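Non-structural protein NS1 (Murine minute virus, PDB 4R94) nicks viral DNA with its N-terminal nuclease domain, the part in this model, and unwinds it with an ATP-driven helicase to initiate and direct parvoviral genome replication. Local coordinates at residues Q117-W120 / W126-H129; T213-K216 / P222-G225; T65-S70 / Q86-D91; F26-K31 / R147-Y152; S230-S233 / T237-L240. One frame throughout, in Å; residues are numbered along the deposited sequence.

Contact 1: residues Q117-W120 / W126-H129. With MG (magnesium ion), chain B.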
# COMPACT_ATOMS: atom_id res chain seq x y z
N GLN A 117 0.81 -2.91 2.77
CA GLN A 117 1.63 -4.02 2.28
C GLN A 117 1.70 -4.07 0.76
O GLN A 117 0.67 -4.22 0.06
CB GLN A 117 1.13 -5.37 2.80
CG GLN A 117 1.95 -6.54 2.27
CD GLN A 117 1.92 -7.73 3.23
OE1 GLN A 117 2.35 -7.61 4.38
NE2 GLN A 117 1.45 -8.87 2.75
N HIS A 118 2.92 -3.95 0.25
CA HIS A 118 3.17 -4.04 -1.18
C HIS A 118 3.34 -5.48 -1.59
O HIS A 118 4.10 -6.22 -0.96
CB HIS A 118 4.43 -3.29 -1.58
CG HIS A 118 4.37 -1.82 -1.29
ND1 HIS A 118 4.05 -0.90 -2.25
CD2 HIS A 118 4.56 -1.14 -0.14
CE1 HIS A 118 4.07 0.31 -1.71
NE2 HIS A 118 4.37 0.19 -0.42
N GLU A 119 2.65 -5.86 -2.67
CA GLU A 119 2.64 -7.23 -3.17
C GLU A 119 2.78 -7.31 -4.69
O GLU A 119 2.72 -6.30 -5.40
CB GLU A 119 1.35 -7.94 -2.75
CG GLU A 119 1.14 -8.02 -1.24
CD GLU A 119 -0.08 -8.82 -0.83
OE1 GLU A 119 -0.99 -9.03 -1.67
OE2 GLU A 119 -0.13 -9.21 0.34
N TRP A 120 2.96 -8.53 -5.18
CA TRP A 120 3.06 -8.77 -6.61
C TRP A 120 2.09 -9.87 -6.95
O TRP A 120 2.29 -11.02 -6.56
CB TRP A 120 4.48 -9.16 -7.02
CG TRP A 120 4.64 -9.25 -8.50
CD1 TRP A 120 4.38 -10.32 -9.31
CD2 TRP A 120 5.11 -8.20 -9.35
NE1 TRP A 120 4.65 -10.00 -10.62
CE2 TRP A 120 5.11 -8.71 -10.67
CE3 TRP A 120 5.52 -6.89 -9.13
CZ2 TRP A 120 5.50 -7.94 -11.76
CZ3 TRP A 120 5.93 -6.13 -10.22
CH2 TRP A 120 5.91 -6.65 -11.52
N TRP A 126 2.45 -5.43 -9.47
CA TRP A 126 2.58 -4.62 -8.25
C TRP A 126 1.25 -4.03 -7.83
O TRP A 126 0.50 -3.50 -8.66
CB TRP A 126 3.59 -3.47 -8.41
CG TRP A 126 3.48 -2.56 -7.22
CD1 TRP A 126 4.10 -2.71 -6.01
CD2 TRP A 126 2.65 -1.39 -7.12
NE1 TRP A 126 3.72 -1.69 -5.17
CE2 TRP A 126 2.83 -0.88 -5.82
CE3 TRP A 126 1.80 -0.73 -8.00
CZ2 TRP A 126 2.15 0.28 -5.37
CZ3 TRP A 126 1.13 0.42 -7.56
CH2 TRP A 126 1.31 0.90 -6.25
N HIS A 127 0.96 -4.11 -6.54
CA HIS A 127 -0.17 -3.39 -5.96
C HIS A 127 0.11 -3.21 -4.48
O HIS A 127 1.01 -3.83 -3.93
CB HIS A 127 -1.48 -4.13 -6.18
CG HIS A 127 -1.52 -5.51 -5.60
ND1 HIS A 127 -0.81 -6.56 -6.15
CD2 HIS A 127 -2.18 -6.01 -4.54
CE1 HIS A 127 -1.05 -7.66 -5.44
NE2 HIS A 127 -1.87 -7.35 -4.46
N CYS A 128 -0.67 -2.34 -3.84
CA CYS A 128 -0.42 -2.04 -2.44
C CYS A 128 -1.72 -2.06 -1.65
O CYS A 128 -2.64 -1.28 -1.90
CB CYS A 128 0.29 -0.67 -2.34
SG CYS A 128 0.75 -0.26 -0.66
N HIS A 129 -1.81 -3.01 -0.72
CA HIS A 129 -2.92 -3.08 0.20
C HIS A 129 -2.80 -2.03 1.29
O HIS A 129 -1.73 -1.84 1.87
CB HIS A 129 -3.00 -4.45 0.84
CG HIS A 129 -3.33 -5.54 -0.12
ND1 HIS A 129 -4.62 -5.94 -0.36
CD2 HIS A 129 -2.53 -6.30 -0.90
CE1 HIS A 129 -4.62 -6.92 -1.24
NE2 HIS A 129 -3.36 -7.16 -1.59
MG MG B . -2.65 -8.79 -2.89
O HOH W 1 -4.41 -8.77 -4.07
O HOH W 2 -1.69 -10.37 -4.00
O HOH W 3 -3.68 -10.14 -1.74
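E119 OE1 binds the magnesium ion at 2.1 Å, and across the hairpin H127 NE2 at 2.3 Å and H129 NE2 at 2.2 Å bind it too; three waters bring the ligands to six. E119 OE1 and H129 NE2 lie 3.0 Å apart as fellow ligands, not as a hydrogen-bonded pair, and the carboxylate plane is turned 66° from the H129 ring. The other oxygen, OE2, takes Q117 NE2 on its anti lone pair and forms a salt bridge with K214, which fixes how the carboxylate is rotated. In H127, chi1 of 59° sets CG between the backbone N and the carbonyl carbon and carries the ring toward E119, while ND1 is tied to G125 O. The strands form the antiparallel hairpin that carries the HUH motif (RCR-2, H127 to H129) of rolling-circle nickases; E119-H127 and Q117-H129 are its hydrogen-bonded pairs, with their side chains on the metal face. H118, W120, W126 and C128 occupy the other face. There W126 NE1 gives a 3.0 Å hydrogen bond to H118 ND1, lying in both ring planes, and C128 SG sits over the centre of the H118 ring, 3.6 Å from its centroid. H118 NE2 is bonded to D91, so both ring nitrogens are engaged. The W120 ring turns one face to the backbone N of W126, 3.4 Å from W120 CE3.

Contact 2: residues T213-K216 / P222-G225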
# COMPACT_ATOMS: atom_id res chain seq x y z
N THR A 213 1.08 -13.89 6.40
CA THR A 213 1.35 -15.25 5.92
C THR A 213 2.05 -15.30 4.57
O THR A 213 2.45 -16.39 4.13
CB THR A 213 0.05 -16.09 5.79
OG1 THR A 213 -0.73 -15.63 4.67
CG2 THR A 213 -0.78 -16.04 7.06
N LYS A 214 2.20 -14.15 3.91
CA LYS A 214 2.75 -14.14 2.56
C LYS A 214 4.25 -14.45 2.53
O LYS A 214 4.96 -14.26 3.53
CB LYS A 214 2.51 -12.77 1.88
CG LYS A 214 1.04 -12.30 1.85
CD LYS A 214 0.13 -13.27 1.10
CE LYS A 214 -1.30 -12.73 1.02
NZ LYS A 214 -1.47 -11.62 0.02
N LYS A 215 4.72 -14.92 1.39
CA LYS A 215 6.15 -15.18 1.18
C LYS A 215 6.90 -13.94 0.67
O LYS A 215 6.41 -13.21 -0.18
CB LYS A 215 6.34 -16.33 0.18
CG LYS A 215 7.80 -16.68 -0.09
CD LYS A 215 7.94 -18.10 -0.63
CE LYS A 215 9.40 -18.45 -0.90
NZ LYS A 215 9.56 -19.90 -1.21
N LYS A 216 8.10 -13.72 1.20
CA LYS A 216 8.91 -12.55 0.84
C LYS A 216 9.48 -12.67 -0.56
O LYS A 216 10.09 -13.68 -0.93
CB LYS A 216 10.05 -12.36 1.86
CG LYS A 216 11.05 -11.23 1.56
CD LYS A 216 10.47 -9.87 1.90
CE LYS A 216 11.54 -8.76 1.81
NZ LYS A 216 12.46 -8.78 2.99
N PRO A 222 9.42 -11.29 -9.57
CA PRO A 222 8.89 -11.60 -8.24
C PRO A 222 8.09 -12.89 -8.22
O PRO A 222 7.44 -13.23 -9.21
CB PRO A 222 7.97 -10.41 -7.93
CG PRO A 222 8.38 -9.34 -8.86
CD PRO A 222 8.90 -10.02 -10.09
N ARG A 223 8.14 -13.60 -7.10
CA ARG A 223 7.30 -14.77 -6.90
C ARG A 223 5.84 -14.34 -6.88
O ARG A 223 5.49 -13.36 -6.22
CB ARG A 223 7.66 -15.47 -5.59
CG ARG A 223 6.79 -16.67 -5.30
CD ARG A 223 6.98 -17.19 -3.89
NE ARG A 223 6.02 -18.24 -3.59
CZ ARG A 223 4.76 -18.02 -3.22
NH1 ARG A 223 4.31 -16.77 -3.10
NH2 ARG A 223 3.95 -19.04 -2.97
N ASP A 224 4.99 -15.06 -7.59
CA ASP A 224 3.60 -14.65 -7.66
C ASP A 224 2.96 -14.71 -6.28
O ASP A 224 3.10 -15.70 -5.56
CB ASP A 224 2.83 -15.49 -8.67
CG ASP A 224 3.12 -15.06 -10.11
OD1 ASP A 224 3.74 -13.99 -10.30
OD2 ASP A 224 2.72 -15.79 -11.04
N GLY A 225 2.30 -13.62 -5.91
CA GLY A 225 1.60 -13.54 -4.64
C GLY A 225 2.47 -13.13 -3.46
O GLY A 225 1.99 -13.06 -2.33
O HOH W 4 -0.67 -12.43 -2.38
O HOH W 5 2.86 -15.34 -0.69
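With CG set opposite the backbone N (chi1 -179°) and the chain extended beyond it, K215 stretches out to meet R223, whose own arm runs straight from CG to NE. The two chains cross at about a right angle, aliphatic part on aliphatic part: K215 CD lies 3.5 Å from R223 CD. A chi4 of -81° twists the guanidinium out of line with its arm, so that one face is turned to K215 CB, which rides 3.7 Å above that plane and toward its rim. The two cations are not paired with each other; K215 NZ stays 4.6 Å from R223 NE, like charges at an exposed surface where solvent may soften the repulsion. R223 also touches a crystal neighbour, so its pose may owe something to the lattice. The polar link is made by water. G225 O receives two of them: one joins it to the backbone N of K215 (2.8 Å from N to water, 2.9 Å from water to O), and the other leads to K214 NZ at 2.7 Å. K214, kinked at chi2 and chi4, still reaches toward the metal site; besides this water its ammonium has a salt bridge to the metal ligand E119 and a weak hydrogen bond to the hydroxyl of the catalytic Y210. Y210 to K214 make up the RCR-3 motif, the tyrosine-bearing segment that characterises rolling-circle nickases.

Contact 3: residues T65-S70 / Q86-D91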
# COMPACT_ATOMS: atom_id res chain seq x y z
N THR A 65 14.57 2.41 4.69
CA THR A 65 15.10 1.86 5.94
C THR A 65 14.27 0.67 6.42
O THR A 65 14.79 -0.27 6.98
CB THR A 65 15.20 2.95 7.01
OG1 THR A 65 16.21 3.88 6.60
CG2 THR A 65 15.60 2.38 8.36
N THR A 66 12.97 0.70 6.14
CA THR A 66 12.13 -0.46 6.44
C THR A 66 12.58 -1.67 5.63
O THR A 66 12.68 -2.78 6.17
CB THR A 66 10.65 -0.14 6.15
OG1 THR A 66 10.19 0.85 7.09
CG2 THR A 66 9.79 -1.39 6.27
N TRP A 67 12.87 -1.47 4.35
CA TRP A 67 13.42 -2.53 3.52
C TRP A 67 14.75 -3.02 4.09
O TRP A 67 14.98 -4.23 4.24
CB TRP A 67 13.61 -2.07 2.07
CG TRP A 67 14.27 -3.11 1.21
CD1 TRP A 67 15.62 -3.32 1.07
CD2 TRP A 67 13.63 -4.09 0.37
NE1 TRP A 67 15.85 -4.37 0.20
CE2 TRP A 67 14.65 -4.85 -0.24
CE3 TRP A 67 12.29 -4.39 0.08
CZ2 TRP A 67 14.37 -5.89 -1.13
CZ3 TRP A 67 12.02 -5.44 -0.80
CH2 TRP A 67 13.06 -6.17 -1.39
N ASP A 68 15.63 -2.08 4.41
CA ASP A 68 16.96 -2.42 4.89
C ASP A 68 16.93 -3.24 6.19
O ASP A 68 17.68 -4.20 6.36
CB ASP A 68 17.81 -1.15 5.10
CG ASP A 68 18.16 -0.45 3.80
OD1 ASP A 68 18.15 -1.09 2.73
OD2 ASP A 68 18.44 0.78 3.87
N GLN A 69 16.05 -2.87 7.11
CA GLN A 69 16.03 -3.51 8.42
C GLN A 69 15.30 -4.85 8.37
O GLN A 69 15.50 -5.72 9.23
CB GLN A 69 15.40 -2.58 9.46
CG GLN A 69 16.01 -1.15 9.54
CD GLN A 69 17.55 -1.10 9.55
OE1 GLN A 69 18.18 -1.69 10.44
NE2 GLN A 69 18.16 -0.36 8.57
N SER A 70 14.46 -5.04 7.37
CA SER A 70 13.68 -6.28 7.28
C SER A 70 14.34 -7.28 6.35
O SER A 70 13.86 -8.40 6.16
CB SER A 70 12.25 -5.99 6.81
OG SER A 70 12.24 -5.49 5.50
N GLN A 86 11.16 1.72 -7.31
CA GLN A 86 9.79 2.09 -7.62
C GLN A 86 8.87 1.78 -6.45
O GLN A 86 7.94 2.56 -6.16
CB GLN A 86 9.30 1.41 -8.89
CG GLN A 86 7.85 1.76 -9.27
CD GLN A 86 7.70 3.21 -9.72
OE1 GLN A 86 7.80 3.50 -10.92
NE2 GLN A 86 7.47 4.12 -8.77
N VAL A 87 9.10 0.65 -5.78
CA VAL A 87 8.26 0.30 -4.62
C VAL A 87 8.44 1.33 -3.49
O VAL A 87 7.46 1.72 -2.84
CB VAL A 87 8.57 -1.11 -4.11
CG1 VAL A 87 7.91 -1.35 -2.75
CG2 VAL A 87 8.08 -2.15 -5.12
N PHE A 88 9.67 1.79 -3.28
CA PHE A 88 9.92 2.81 -2.26
C PHE A 88 9.20 4.11 -2.59
O PHE A 88 8.58 4.74 -1.72
CB PHE A 88 11.42 3.10 -2.11
CG PHE A 88 12.23 1.91 -1.70
CD1 PHE A 88 11.62 0.83 -1.07
CD2 PHE A 88 13.59 1.86 -1.97
CE1 PHE A 88 12.37 -0.28 -0.70
CE2 PHE A 88 14.34 0.76 -1.60
CZ PHE A 88 13.73 -0.31 -0.97
N ILE A 89 9.29 4.52 -3.85
CA ILE A 89 8.55 5.68 -4.32
C ILE A 89 7.05 5.48 -4.11
O ILE A 89 6.39 6.35 -3.59
CB ILE A 89 8.86 5.99 -5.79
CG1 ILE A 89 10.31 6.50 -5.89
CG2 ILE A 89 7.87 7.01 -6.34
CD1 ILE A 89 10.82 6.64 -7.31
N PHE A 90 6.50 4.33 -4.52
CA PHE A 90 5.06 4.14 -4.35
C PHE A 90 4.66 4.16 -2.88
O PHE A 90 3.58 4.65 -2.54
CB PHE A 90 4.60 2.84 -5.01
CG PHE A 90 4.48 2.91 -6.50
CD1 PHE A 90 4.14 4.10 -7.15
CD2 PHE A 90 4.67 1.76 -7.27
CE1 PHE A 90 4.02 4.15 -8.54
CE2 PHE A 90 4.52 1.81 -8.65
CZ PHE A 90 4.20 2.99 -9.29
N ASP A 91 5.51 3.63 -2.00
CA ASP A 91 5.19 3.66 -0.57
C ASP A 91 5.01 5.10 -0.11
O ASP A 91 4.04 5.42 0.57
CB ASP A 91 6.27 2.96 0.26
CG ASP A 91 5.80 2.61 1.66
OD1 ASP A 91 4.82 1.83 1.78
OD2 ASP A 91 6.40 3.11 2.64
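W67 and F88 meet as an offset edge-to-face pair: the edge of the phenyl ring is directed at the face of the five-membered indole ring, with centroids 5.4 Å apart and planes at 66°. The indole is put there by chi1 of 176°, which sets CG opposite the backbone N and sends the ring outward from its helix toward the neighbouring one. A second, purely apolar part of the contact lies at the root of that side chain. F88 comes in with its far end, CZ lying 3.5 Å from W67 CB and 3.6 Å from W67 CG, while F88 CE1 is equally close to W67 CB, so the CE1-CZ edge of the phenyl rests on W67 CB and CG, and CE1 just reaches CE3 of the six-membered ring. The helices joined in this way, 54-70 and 81-104, lie together against the central antiparallel sheet of the HUH endonuclease fold: W67 touches L229 of strand 227-232, and V87 packs on F228 of that strand. F88 also rests on A63 and E64, so one ring covers more than a turn of helix 54-70. The indole has a cation-pi partner too, K216. Polar bonds here stay within each helix or lead outward. S70 OG turns back to T66 O, 2.8 Å away, beside two weak backbone bonds from S70 N. On the other helix, D91 forms a salt bridge with K95, and Q86 NE2 sits 3.4 Å above the centre of the F90 ring.

Contact 4: residues F26-K31 / R147-Y152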
# COMPACT_ATOMS: atom_id res chain seq x y z
N PHE A 26 -11.34 0.16 6.80
CA PHE A 26 -11.50 0.02 5.36
C PHE A 26 -10.36 -0.81 4.78
O PHE A 26 -9.25 -0.83 5.32
CB PHE A 26 -11.50 1.37 4.64
CG PHE A 26 -12.61 2.30 5.03
CD1 PHE A 26 -13.92 1.86 5.12
CD2 PHE A 26 -12.34 3.64 5.25
CE1 PHE A 26 -14.95 2.76 5.45
CE2 PHE A 26 -13.35 4.53 5.58
CZ PHE A 26 -14.66 4.08 5.69
N SER A 27 -10.63 -1.45 3.65
CA SER A 27 -9.60 -2.15 2.90
C SER A 27 -9.53 -1.54 1.51
O SER A 27 -10.52 -1.53 0.77
CB SER A 27 -9.92 -3.65 2.82
OG SER A 27 -9.09 -4.30 1.86
N PHE A 28 -8.37 -0.98 1.18
CA PHE A 28 -8.12 -0.42 -0.15
C PHE A 28 -6.98 -1.15 -0.87
O PHE A 28 -6.11 -1.74 -0.23
CB PHE A 28 -7.71 1.07 -0.08
CG PHE A 28 -8.74 1.96 0.54
CD1 PHE A 28 -9.83 2.40 -0.19
CD2 PHE A 28 -8.60 2.39 1.85
CE1 PHE A 28 -10.77 3.23 0.36
CE2 PHE A 28 -9.54 3.24 2.43
CZ PHE A 28 -10.64 3.64 1.68
N VAL A 29 -6.99 -1.10 -2.19
CA VAL A 29 -5.81 -1.48 -2.96
C VAL A 29 -5.44 -0.33 -3.89
O VAL A 29 -6.28 0.21 -4.61
CB VAL A 29 -6.04 -2.76 -3.79
CG1 VAL A 29 -4.82 -3.07 -4.63
CG2 VAL A 29 -6.32 -3.93 -2.86
N PHE A 30 -4.17 0.08 -3.81
CA PHE A 30 -3.60 1.07 -4.71
C PHE A 30 -2.90 0.30 -5.81
O PHE A 30 -2.12 -0.62 -5.54
CB PHE A 30 -2.61 1.98 -3.98
CG PHE A 30 -3.26 3.01 -3.06
CD1 PHE A 30 -3.87 2.62 -1.87
CD2 PHE A 30 -3.21 4.36 -3.38
CE1 PHE A 30 -4.44 3.57 -1.02
CE2 PHE A 30 -3.77 5.31 -2.54
CZ PHE A 30 -4.38 4.93 -1.37
N LYS A 31 -3.18 0.66 -7.05
CA LYS A 31 -2.51 -0.05 -8.15
C LYS A 31 -2.25 0.86 -9.32
O LYS A 31 -2.54 2.05 -9.28
CB LYS A 31 -3.36 -1.25 -8.59
CG LYS A 31 -4.68 -0.85 -9.19
CD LYS A 31 -5.56 -2.09 -9.37
CE LYS A 31 -6.97 -1.71 -9.75
NZ LYS A 31 -7.86 -2.92 -9.73
N ARG A 147 -12.96 7.55 -3.41
CA ARG A 147 -12.92 8.59 -4.44
C ARG A 147 -11.81 9.61 -4.20
O ARG A 147 -11.06 9.96 -5.12
CB ARG A 147 -14.27 9.30 -4.54
CG ARG A 147 -14.28 10.38 -5.60
CD ARG A 147 -15.70 10.85 -5.89
NE ARG A 147 -16.40 11.24 -4.67
CZ ARG A 147 -16.28 12.43 -4.09
NH1 ARG A 147 -15.48 13.35 -4.62
NH2 ARG A 147 -16.95 12.70 -2.98
N GLN A 148 -11.70 10.09 -2.96
CA GLN A 148 -10.70 11.09 -2.61
C GLN A 148 -9.30 10.54 -2.79
O GLN A 148 -8.41 11.20 -3.35
CB GLN A 148 -10.88 11.57 -1.18
CG GLN A 148 -12.17 12.34 -0.97
CD GLN A 148 -12.19 13.61 -1.78
OE1 GLN A 148 -11.19 14.32 -1.85
NE2 GLN A 148 -13.32 13.90 -2.41
N LEU A 149 -9.10 9.31 -2.31
CA LEU A 149 -7.83 8.65 -2.46
C LEU A 149 -7.47 8.50 -3.93
O LEU A 149 -6.31 8.68 -4.29
CB LEU A 149 -7.83 7.27 -1.76
CG LEU A 149 -7.73 7.32 -0.23
CD1 LEU A 149 -7.81 5.89 0.31
CD2 LEU A 149 -6.47 8.05 0.29
N ASN A 150 -8.43 8.17 -4.78
CA ASN A 150 -8.14 8.01 -6.20
C ASN A 150 -7.79 9.35 -6.83
O ASN A 150 -6.94 9.41 -7.72
CB ASN A 150 -9.31 7.36 -6.94
CG ASN A 150 -8.86 6.50 -8.12
OD1 ASN A 150 -9.50 5.52 -8.44
ND2 ASN A 150 -7.76 6.87 -8.74
N VAL A 151 -8.42 10.43 -6.37
CA VAL A 151 -8.03 11.77 -6.85
C VAL A 151 -6.56 12.05 -6.57
O VAL A 151 -5.79 12.41 -7.47
CB VAL A 151 -8.89 12.88 -6.22
CG1 VAL A 151 -8.29 14.27 -6.56
CG2 VAL A 151 -10.31 12.77 -6.73
N TYR A 152 -6.14 11.88 -5.32
CA TYR A 152 -4.76 12.18 -4.96
C TYR A 152 -3.77 11.21 -5.59
O TYR A 152 -2.68 11.61 -6.01
CB TYR A 152 -4.58 12.21 -3.45
CG TYR A 152 -5.26 13.41 -2.81
CD1 TYR A 152 -4.92 14.71 -3.19
CD2 TYR A 152 -6.25 13.24 -1.85
CE1 TYR A 152 -5.55 15.81 -2.62
CE2 TYR A 152 -6.88 14.32 -1.28
CZ TYR A 152 -6.53 15.59 -1.67
OH TYR A 152 -7.17 16.67 -1.08
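F28 lays the face of its ring against CD1 of L149, a CH-pi contact centred almost exactly: the methyl stands 3.7 Å from the ring centroid and only 6° off the normal. All six ring carbons are therefore at similar range, the nearest being CE2, 3.8 Å from L149 CD1. Leucine chi2 of 178° is what delivers this methyl, pushing CD1 out straight from the helix toward the sheet. F30, two residues along the strand and so on the same side, comes at L149 with its tip. Its CZ lies 3.9 Å from L149 CD1 and 4.1 Å from L149 CD2, so it closes on both methyls of the leucine that F28 meets with one. Both rings cross the leucine at about a right angle, and nothing polar passes between the segments; three buried side chains do all the work. Around them, strand 24-31 runs antiparallel to strand 125-134 on one side and is also paired with 183-185: F28 leans on I132 and L185, F30 on V130 and V183. Helix 142-160 covers this face of the sheet, giving F30 an edge-to-face partner in W153, while L149 continues onto V101 of helix 81-104.

Contact 5: residues S230-S233 / T237-L240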
# COMPACT_ATOMS: atom_id res chain seq x y z
N SER A 230 6.18 -4.09 4.11
CA SER A 230 4.99 -3.75 4.88
C SER A 230 5.31 -2.68 5.89
O SER A 230 6.48 -2.48 6.26
CB SER A 230 4.41 -4.97 5.59
OG SER A 230 4.26 -6.04 4.69
N SER A 231 4.28 -1.99 6.37
CA SER A 231 4.46 -1.01 7.44
C SER A 231 3.14 -0.73 8.13
O SER A 231 2.07 -0.99 7.59
CB SER A 231 5.03 0.29 6.91
OG SER A 231 4.24 0.82 5.86
N ASP A 232 3.20 -0.17 9.33
CA ASP A 232 1.96 0.16 10.00
C ASP A 232 2.12 1.41 10.85
O ASP A 232 3.24 1.91 11.03
CB ASP A 232 1.49 -1.03 10.85
CG ASP A 232 2.50 -1.44 11.89
OD1 ASP A 232 2.75 -0.63 12.81
OD2 ASP A 232 3.03 -2.56 11.80
N SER A 233 1.00 1.89 11.36
CA SER A 233 0.94 3.18 12.04
C SER A 233 1.68 3.16 13.38
O SER A 233 1.95 4.22 13.96
CB SER A 233 -0.52 3.60 12.23
OG SER A 233 -1.28 2.56 12.82
N THR A 237 5.28 -3.82 12.52
CA THR A 237 5.64 -4.91 11.61
C THR A 237 6.75 -4.53 10.64
O THR A 237 7.36 -5.42 10.05
CB THR A 237 4.42 -5.41 10.79
OG1 THR A 237 3.93 -4.36 9.94
CG2 THR A 237 3.30 -5.85 11.72
N ASN A 238 7.04 -3.23 10.50
CA ASN A 238 7.95 -2.71 9.47
C ASN A 238 9.24 -3.49 9.35
O ASN A 238 9.62 -3.90 8.27
CB ASN A 238 8.35 -1.25 9.76
CG ASN A 238 7.19 -0.29 9.72
OD1 ASN A 238 6.15 -0.54 10.31
ND2 ASN A 238 7.38 0.83 9.05
N PHE A 239 9.93 -3.66 10.47
CA PHE A 239 11.29 -4.17 10.40
C PHE A 239 11.37 -5.69 10.52
O PHE A 239 12.46 -6.25 10.53
CB PHE A 239 12.16 -3.53 11.50
CG PHE A 239 12.32 -2.03 11.37
CD1 PHE A 239 11.98 -1.35 10.21
CD2 PHE A 239 12.84 -1.31 12.44
CE1 PHE A 239 12.14 0.04 10.12
CE2 PHE A 239 13.00 0.07 12.36
CZ PHE A 239 12.66 0.74 11.20
N LEU A 240 10.22 -6.35 10.60
CA LEU A 240 10.22 -7.81 10.76
C LEU A 240 10.65 -8.57 9.51
O LEU A 240 10.16 -8.30 8.41
CB LEU A 240 8.84 -8.30 11.19
CG LEU A 240 8.26 -7.71 12.48
CD1 LEU A 240 6.92 -8.39 12.81
CD2 LEU A 240 9.25 -7.89 13.63
O HOH W 6 8.49 -4.90 5.77
O HOH W 7 5.34 2.96 9.52
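This is a polar contact in which the end of strand 227-232 holds the returning loop by side-chain hydrogen bonds; an Asx turn at D232 leaves the strand and a type I beta turn, T237 to L240, follows. D232 is central to it. Its OD2 accepts from T237 N at 2.7 Å on the syn side and from T237 OG1, also at 2.7 Å, on the anti side, both somewhat out of the carboxylate plane. OD1 receives the backbone N-H groups of G234, which closes the Asx turn, and of K236, so four donors steady this buried carboxylate. A chi1 of 59° tucks CG between the backbone N and the carbonyl carbon, folding the acid over toward the returning loop. N238 adds a grip on the strand: its OD1 takes the backbone N-H of D232 at 3.1 Å, with the amide laid alongside S231, whose CB is 3.2 Å from N238 ND2. S230 has its hydroxyl on Q117 and R245, while S231 OG is bonded to K95. Besides a weak bond to T66, N238 ND2 donates to a water 3.0 Å away, and that water in turn donates to D232 O at 2.8 Å.

Contact 1 carries the magnesium, and each of the other four touches it. From contact 2, K214 NZ bonds E119 OE2 at 2.8 Å, bringing the RCR-3 segment up to the metal site, and G225 N lies 2.7 Å from W120 O. Contact 3 meets the hairpin on the face turned from the metal, D91 OD1 being 2.8 Å from H118 NE2. Contact 4 continues the sheet beyond the histidines, with F30 N 2.8 Å from C128 O, and contact 5 meets the hairpin through S230 OG, 2.5 Å from Q117 OE1. Contacts 2 and 4 lie on opposite sides of the chain's centre, their centres about 23 Å apart; contacts 3 and 5 touch where T66 meets N238.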